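Attaching and effacing protein, pathogenesis factor (PDB 4E9L) is an adhesin of the intimin/invasin family that probably mediates attachment of Escherichia coli to host surfaces, represented here by bacterial immunoglobulin-like domains of the longer protein. Local coordinates at residues E166-P171 with A182-V187. Numbering follows the deposited sequence.
Sequences ELDVMP and AAKVTV
Lys-184 lies over the carboxylates of Asp-168, its cross-strand partner in a non-hydrogen-bonded antiparallel pair, and of Glu-166, two residues back on the same strand. The lysine chain meets the two acids in turn as it runs outward from CB. CB sits nearly equally far from Asp-168 OD1 and Glu-166 OE2; Lys-184 CG then passes 3.2 Å from Asp-168 OD1, and Lys-184 CD comes to 3.3 Å from Glu-166 OE2. CE has moved on to Asp-168 OD2, and at the tip Lys-184 NZ makes a weak, salt-bridging hydrogen bond to that same OD2 at 3.3 Å, with a long salt bridge to Glu-166 OE2 at 3.8 Å. Glu-166 gets there with an extended chain, its CG anti to the backbone N (chi1 -155°), whereas Asp-168 turns CG to the side of its own N (chi1 -69°). Glu-166 OE2 and Asp-168 OD1 end up 3.0 Å apart, two acceptors with no hydrogen bond assigned between them.

Underneath, two hydrogen-bonded pairs join the strands. Leu-167 N donates to Val-185 O at 2.9 Å and Val-185 N returns a bond to Leu-167 O; Val-169 and Ala-183 exchange bonds the same way. The side chains of these four residues take the other, buried face, where Leu-167 CB meets Val-187 CG2 at 3.9 Å. Leu-98 of strand 95-99 packs on Val-169, Ala-183 and Val-185, and Val-109 touches Leu-167, so this face closes against the second sheet of the immunoglobulin-like sandwich. On its other edge strand 165-173 pairs with strand 132-134.

The apolar side chains are thus buried, while Glu-166, Asp-168 and Lys-184 bring charges to the more exposed face. If both acids are ionised, the cluster is net negative; the lysine would then offset part of their repulsion, while their closeness may raise the pKa of one.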
loop_
_atom_site.group_PDB
_atom_site.type_symbol
_atom_site.label_atom_id
_atom_site.label_comp_id
_atom_site.label_asym_id
_atom_site.label_seq_id
_atom_site.Cartn_x
_atom_site.Cartn_y
_atom_site.Cartn_z
ATOM N N GLU A 166 -6.033 -10.240 -22.642
ATOM C CA GLU A 166 -6.151 -11.348 -23.572
ATOM C C GLU A 166 -6.639 -10.907 -24.954
ATOM O O GLU A 166 -7.503 -10.034 -25.072
ATOM C CB GLU A 166 -7.109 -12.409 -23.002
ATOM C CG GLU A 166 -6.856 -13.812 -23.540
ATOM C CD GLU A 166 -7.809 -14.892 -23.055
ATOM O OE1 GLU A 166 -8.682 -14.600 -22.203
ATOM O OE2 GLU A 166 -7.676 -16.045 -23.527
ATOM N N LEU A 167 -6.052 -11.507 -25.987
ATOM C CA LEU A 167 -6.481 -11.329 -27.367
ATOM C C LEU A 167 -6.717 -12.750 -27.917
ATOM O O LEU A 167 -5.816 -13.583 -27.867
ATOM C CB LEU A 167 -5.468 -10.577 -28.233
ATOM C CG LEU A 167 -5.861 -10.458 -29.725
ATOM C CD1 LEU A 167 -6.964 -9.406 -29.926
ATOM C CD2 LEU A 167 -4.655 -10.132 -30.586
ATOM N N ASP A 168 -7.943 -13.033 -28.351
ATOM C CA ASP A 168 -8.342 -14.318 -28.933
ATOM C C ASP A 168 -8.623 -14.068 -30.403
ATOM O O ASP A 168 -9.353 -13.129 -30.731
ATOM C CB ASP A 168 -9.620 -14.846 -28.259
ATOM C CG ASP A 168 -9.468 -15.291 -26.818
ATOM O OD1 ASP A 168 -8.378 -15.072 -26.238
ATOM O OD2 ASP A 168 -10.442 -15.864 -26.267
ATOM N N VAL A 169 -8.016 -14.854 -31.285
ATOM C CA VAL A 169 -8.202 -14.697 -32.732
ATOM C C VAL A 169 -8.684 -16.014 -33.330
ATOM O O VAL A 169 -8.067 -17.068 -33.122
ATOM C CB VAL A 169 -6.918 -14.154 -33.443
ATOM C CG1 VAL A 169 -7.159 -13.882 -34.930
ATOM C CG2 VAL A 169 -6.392 -12.894 -32.753
ATOM N N MET A 170 -9.790 -15.947 -34.074
ATOM C CA MET A 170 -10.361 -17.105 -34.757
ATOM C C MET A 170 -10.620 -16.744 -36.244
ATOM O O MET A 170 -11.321 -15.747 -36.509
ATOM C CB MET A 170 -11.668 -17.560 -34.030
ATOM C CG MET A 170 -12.536 -18.576 -34.806
ATOM S SD MET A 170 -11.789 -20.248 -34.971
ATOM C CE MET A 170 -12.106 -20.933 -33.325
ATOM N N PRO A 171 -10.094 -17.517 -37.229
ATOM C CA PRO A 171 -10.491 -17.253 -38.622
ATOM C C PRO A 171 -11.921 -17.761 -38.820
ATOM O O PRO A 171 -12.375 -18.680 -38.105
ATOM C CB PRO A 171 -9.495 -18.068 -39.445
ATOM C CG PRO A 171 -9.141 -19.216 -38.551
ATOM C CD PRO A 171 -9.266 -18.743 -37.127
ATOM N N ALA A 182 -9.431 -21.131 -31.143
ATOM C CA ALA A 182 -8.932 -19.783 -31.370
ATOM C C ALA A 182 -7.497 -19.745 -30.841
ATOM O O ALA A 182 -7.157 -20.551 -29.977
ATOM C CB ALA A 182 -9.780 -18.783 -30.592
ATOM N N ALA A 183 -6.656 -18.840 -31.366
ATOM C CA ALA A 183 -5.289 -18.638 -30.880
ATOM C C ALA A 183 -5.414 -17.608 -29.768
ATOM O O ALA A 183 -6.235 -16.684 -29.873
ATOM C CB ALA A 183 -4.399 -18.095 -31.992
ATOM N N LYS A 184 -4.655 -17.775 -28.689
ATOM C CA LYS A 184 -4.755 -16.841 -27.566
ATOM C C LYS A 184 -3.389 -16.347 -27.111
ATOM O O LYS A 184 -2.477 -17.153 -26.910
ATOM C CB LYS A 184 -5.506 -17.482 -26.370
ATOM C CG LYS A 184 -6.948 -17.916 -26.686
ATOM C CD LYS A 184 -7.633 -18.616 -25.517
ATOM C CE LYS A 184 -9.061 -18.969 -25.856
ATOM N NZ LYS A 184 -9.969 -18.779 -24.694
ATOM N N VAL A 185 -3.245 -15.021 -26.976
ATOM C CA VAL A 185 -2.035 -14.380 -26.439
ATOM C C VAL A 185 -2.429 -13.379 -25.372
ATOM O O VAL A 185 -3.585 -12.931 -25.319
ATOM C CB VAL A 185 -1.086 -13.723 -27.490
ATOM C CG1 VAL A 185 -0.472 -14.757 -28.433
ATOM C CG2 VAL A 185 -1.761 -12.591 -28.263
ATOM N N THR A 186 -1.446 -12.998 -24.548
ATOM C CA THR A 186 -1.582 -11.945 -23.562
ATOM C C THR A 186 -0.875 -10.759 -24.186
ATOM O O THR A 186 0.305 -10.852 -24.536
ATOM C CB THR A 186 -0.908 -12.323 -22.228
ATOM O OG1 THR A 186 -1.499 -13.524 -21.747
ATOM C CG2 THR A 186 -1.030 -11.208 -21.176
ATOM N N VAL A 187 -1.611 -9.666 -24.377
ATOM C CA VAL A 187 -1.027 -8.434 -24.897
ATOM C C VAL A 187 -0.579 -7.696 -23.616
ATOM O O VAL A 187 -1.398 -7.454 -22.732
ATOM C CB VAL A 187 -2.010 -7.615 -25.764
ATOM C CG1 VAL A 187 -1.358 -6.320 -26.244
ATOM C CG2 VAL A 187 -2.519 -8.442 -26.946
#